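Local coordinates for protein TRAP dicarboxylate transporter-DctP subunit (Rhodobacter sphaeroides, PDB 4PE3) that probably binds a small organic acid in the periplasm and passes it to a TRAP-type membrane transporter, at residues His32-Ser37 with Leu88-Ile93. Sequence-based numbering, arbitrary orientation.
Sequences HFRFQS and LIDGHI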
loop_
_atom_site.group_PDB
_atom_site.type_symbol
_atom_site.label_atom_id
_atom_site.label_comp_id
_atom_site.label_asym_id
_atom_site.label_seq_id
_atom_site.Cartn_x
_atom_site.Cartn_y
_atom_site.Cartn_z
ATOM N N HIS A 32 17.670 -22.516 -2.935
ATOM C CA HIS A 32 17.105 -21.865 -4.101
ATOM C C HIS A 32 15.597 -21.737 -3.888
ATOM O O HIS A 32 14.888 -22.744 -3.818
ATOM C CB HIS A 32 17.430 -22.682 -5.349
ATOM C CG HIS A 32 18.889 -22.986 -5.496
ATOM N ND1 HIS A 32 19.780 -22.113 -6.081
ATOM C CD2 HIS A 32 19.614 -24.067 -5.122
ATOM C CE1 HIS A 32 20.990 -22.644 -6.065
ATOM N NE2 HIS A 32 20.917 -23.831 -5.491
ATOM N N PHE A 33 15.111 -20.508 -3.740
ATOM C CA PHE A 33 13.706 -20.282 -3.417
ATOM C C PHE A 33 12.991 -19.516 -4.527
ATOM O O PHE A 33 13.395 -18.412 -4.885
ATOM C CB PHE A 33 13.562 -19.434 -2.153
ATOM C CG PHE A 33 14.178 -20.045 -0.915
ATOM C CD1 PHE A 33 13.992 -21.382 -0.584
ATOM C CD2 PHE A 33 14.931 -19.251 -0.070
ATOM C CE1 PHE A 33 14.553 -21.899 0.573
ATOM C CE2 PHE A 33 15.500 -19.779 1.079
ATOM C CZ PHE A 33 15.310 -21.087 1.387
ATOM N N ARG A 34 11.881 -20.062 -4.989
ATOM C CA ARG A 34 11.081 -19.443 -6.051
ATOM C C ARG A 34 9.958 -18.595 -5.444
ATOM O O ARG A 34 9.140 -19.112 -4.659
ATOM C CB ARG A 34 10.501 -20.541 -6.936
ATOM C CG ARG A 34 11.453 -21.715 -7.131
ATOM C CD ARG A 34 10.707 -22.951 -7.574
ATOM N NE ARG A 34 10.362 -22.881 -8.989
ATOM C CZ ARG A 34 9.183 -23.217 -9.508
ATOM N NH1 ARG A 34 8.192 -23.655 -8.739
ATOM N NH2 ARG A 34 9.004 -23.121 -10.819
ATOM N N PHE A 35 9.952 -17.314 -5.780
ATOM C CA PHE A 35 8.952 -16.371 -5.308
ATOM C C PHE A 35 8.090 -15.884 -6.447
ATOM O O PHE A 35 8.619 -15.532 -7.496
ATOM C CB PHE A 35 9.638 -15.153 -4.713
ATOM C CG PHE A 35 10.026 -15.303 -3.289
ATOM C CD1 PHE A 35 10.927 -16.272 -2.891
ATOM C CD2 PHE A 35 9.503 -14.439 -2.335
ATOM C CE1 PHE A 35 11.286 -16.382 -1.568
ATOM C CE2 PHE A 35 9.868 -14.561 -1.008
ATOM C CZ PHE A 35 10.752 -15.539 -0.632
ATOM N N GLN A 36 6.781 -15.871 -6.287
ATOM C CA GLN A 36 5.900 -15.317 -7.281
ATOM C C GLN A 36 5.436 -13.916 -6.902
ATOM O O GLN A 36 5.030 -13.667 -5.756
ATOM C CB GLN A 36 4.699 -16.206 -7.500
ATOM C CG GLN A 36 3.945 -15.781 -8.733
ATOM C CD GLN A 36 2.823 -16.697 -9.092
ATOM O OE1 GLN A 36 3.044 -17.792 -9.624
ATOM N NE2 GLN A 36 1.598 -16.272 -8.798
ATOM N N SER A 37 5.520 -12.989 -7.846
ATOM C CA SER A 37 5.110 -11.601 -7.677
ATOM C C SER A 37 3.634 -11.469 -7.985
ATOM O O SER A 37 3.063 -12.299 -8.676
ATOM C CB SER A 37 5.915 -10.758 -8.662
ATOM O OG SER A 37 5.575 -9.379 -8.522
ATOM N N LEU A 88 4.987 -25.805 -3.813
ATOM C CA LEU A 88 4.915 -25.567 -5.253
ATOM C C LEU A 88 5.678 -24.288 -5.655
ATOM O O LEU A 88 6.312 -24.217 -6.708
ATOM C CB LEU A 88 3.450 -25.491 -5.673
ATOM C CG LEU A 88 3.176 -25.152 -7.136
ATOM C CD1 LEU A 88 3.872 -26.154 -8.060
ATOM C CD2 LEU A 88 1.677 -25.136 -7.390
ATOM N N ILE A 89 5.588 -23.269 -4.812
ATOM C CA ILE A 89 6.508 -22.135 -4.857
ATOM C C ILE A 89 6.994 -21.965 -3.413
ATOM O O ILE A 89 6.491 -22.652 -2.507
ATOM C CB ILE A 89 5.838 -20.840 -5.357
ATOM C CG1 ILE A 89 4.663 -20.451 -4.459
ATOM C CG2 ILE A 89 5.370 -20.986 -6.804
ATOM C CD1 ILE A 89 4.026 -19.128 -4.880
ATOM N N ASP A 90 7.982 -21.111 -3.188
ATOM C CA ASP A 90 8.568 -20.929 -1.858
ATOM C C ASP A 90 8.209 -19.613 -1.177
ATOM O O ASP A 90 8.343 -19.504 0.040
ATOM C CB ASP A 90 10.084 -21.056 -1.942
ATOM C CG ASP A 90 10.512 -22.401 -2.468
ATOM O OD1 ASP A 90 10.116 -23.437 -1.894
ATOM O OD2 ASP A 90 11.224 -22.435 -3.494
ATOM N N GLY A 91 7.772 -18.618 -1.932
ATOM C CA GLY A 91 7.351 -17.368 -1.334
ATOM C C GLY A 91 6.572 -16.538 -2.317
ATOM O O GLY A 91 6.324 -16.950 -3.460
ATOM N N HIS A 92 6.169 -15.358 -1.862
ATOM C CA HIS A 92 5.523 -14.374 -2.733
ATOM C C HIS A 92 5.870 -12.954 -2.358
ATOM O O HIS A 92 6.324 -12.678 -1.233
ATOM C CB HIS A 92 3.994 -14.574 -2.820
ATOM C CG HIS A 92 3.244 -14.404 -1.527
ATOM N ND1 HIS A 92 1.979 -14.919 -1.368
ATOM C CD2 HIS A 92 3.525 -13.724 -0.387
ATOM C CE1 HIS A 92 1.524 -14.598 -0.165
ATOM N NE2 HIS A 92 2.449 -13.889 0.452
ATOM N N ILE A 93 5.687 -12.067 -3.326
ATOM C CA ILE A 93 5.744 -10.630 -3.101
ATOM C C ILE A 93 4.416 -10.166 -3.651
ATOM O O ILE A 93 4.227 -10.121 -4.869
ATOM C CB ILE A 93 6.926 -9.961 -3.837
ATOM C CG1 ILE A 93 8.260 -10.594 -3.447
ATOM C CG2 ILE A 93 6.915 -8.466 -3.529
ATOM C CD1 ILE A 93 9.473 -10.006 -4.135
#
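Asp-90 clasps the backbone of Arg-34 at two points, just before strand 91-95 begins. Arg-34 N donates to Asp-90 OD2 at 2.9 Å, on the carboxylate's anti lone pair, while Asp-90 N returns a bond of 2.7 Å to Arg-34 O, in the carbonyl plane. That oxygen also accepts from Gly-91 N, a second donor tilted from the plane. With CG anti to its carbonyl carbon (chi1 -60°), Asp-90 turns its carboxylate to the backbone of Arg-34, and OD2 takes up the N-H there. Parallel pairing then continues through Gln-36 N to Gly-91 O (3.1 Å) and Ile-93 N to Gln-36 O (3.0 Å). The Phe-35 ring lies flat over Gly-91, whose CA sits 3.7 Å from the ring centroid in a CH-pi contact, with no side chain intervening. Replacing Phe-35 by an alanine is likely to uncover the Gly-91 backbone and leave a gap beside Ile-93 CG1, which lies 4.2 Å from Phe-35 CD2. On the other face, Ile-89 CD1 rests against Gln-36 CB, and the Gln-36 amide hydrogen-bonds the backbone of Ile-74 and Val-75. Strand 32-37 is thus held between 65-69 and 91-95 in a mixed five-stranded sheet, with helix 80-86 in the crossover from 65-69 to 91-95 that passes strand 32-37, as in the alpha/beta domains of periplasmic solute-binding proteins.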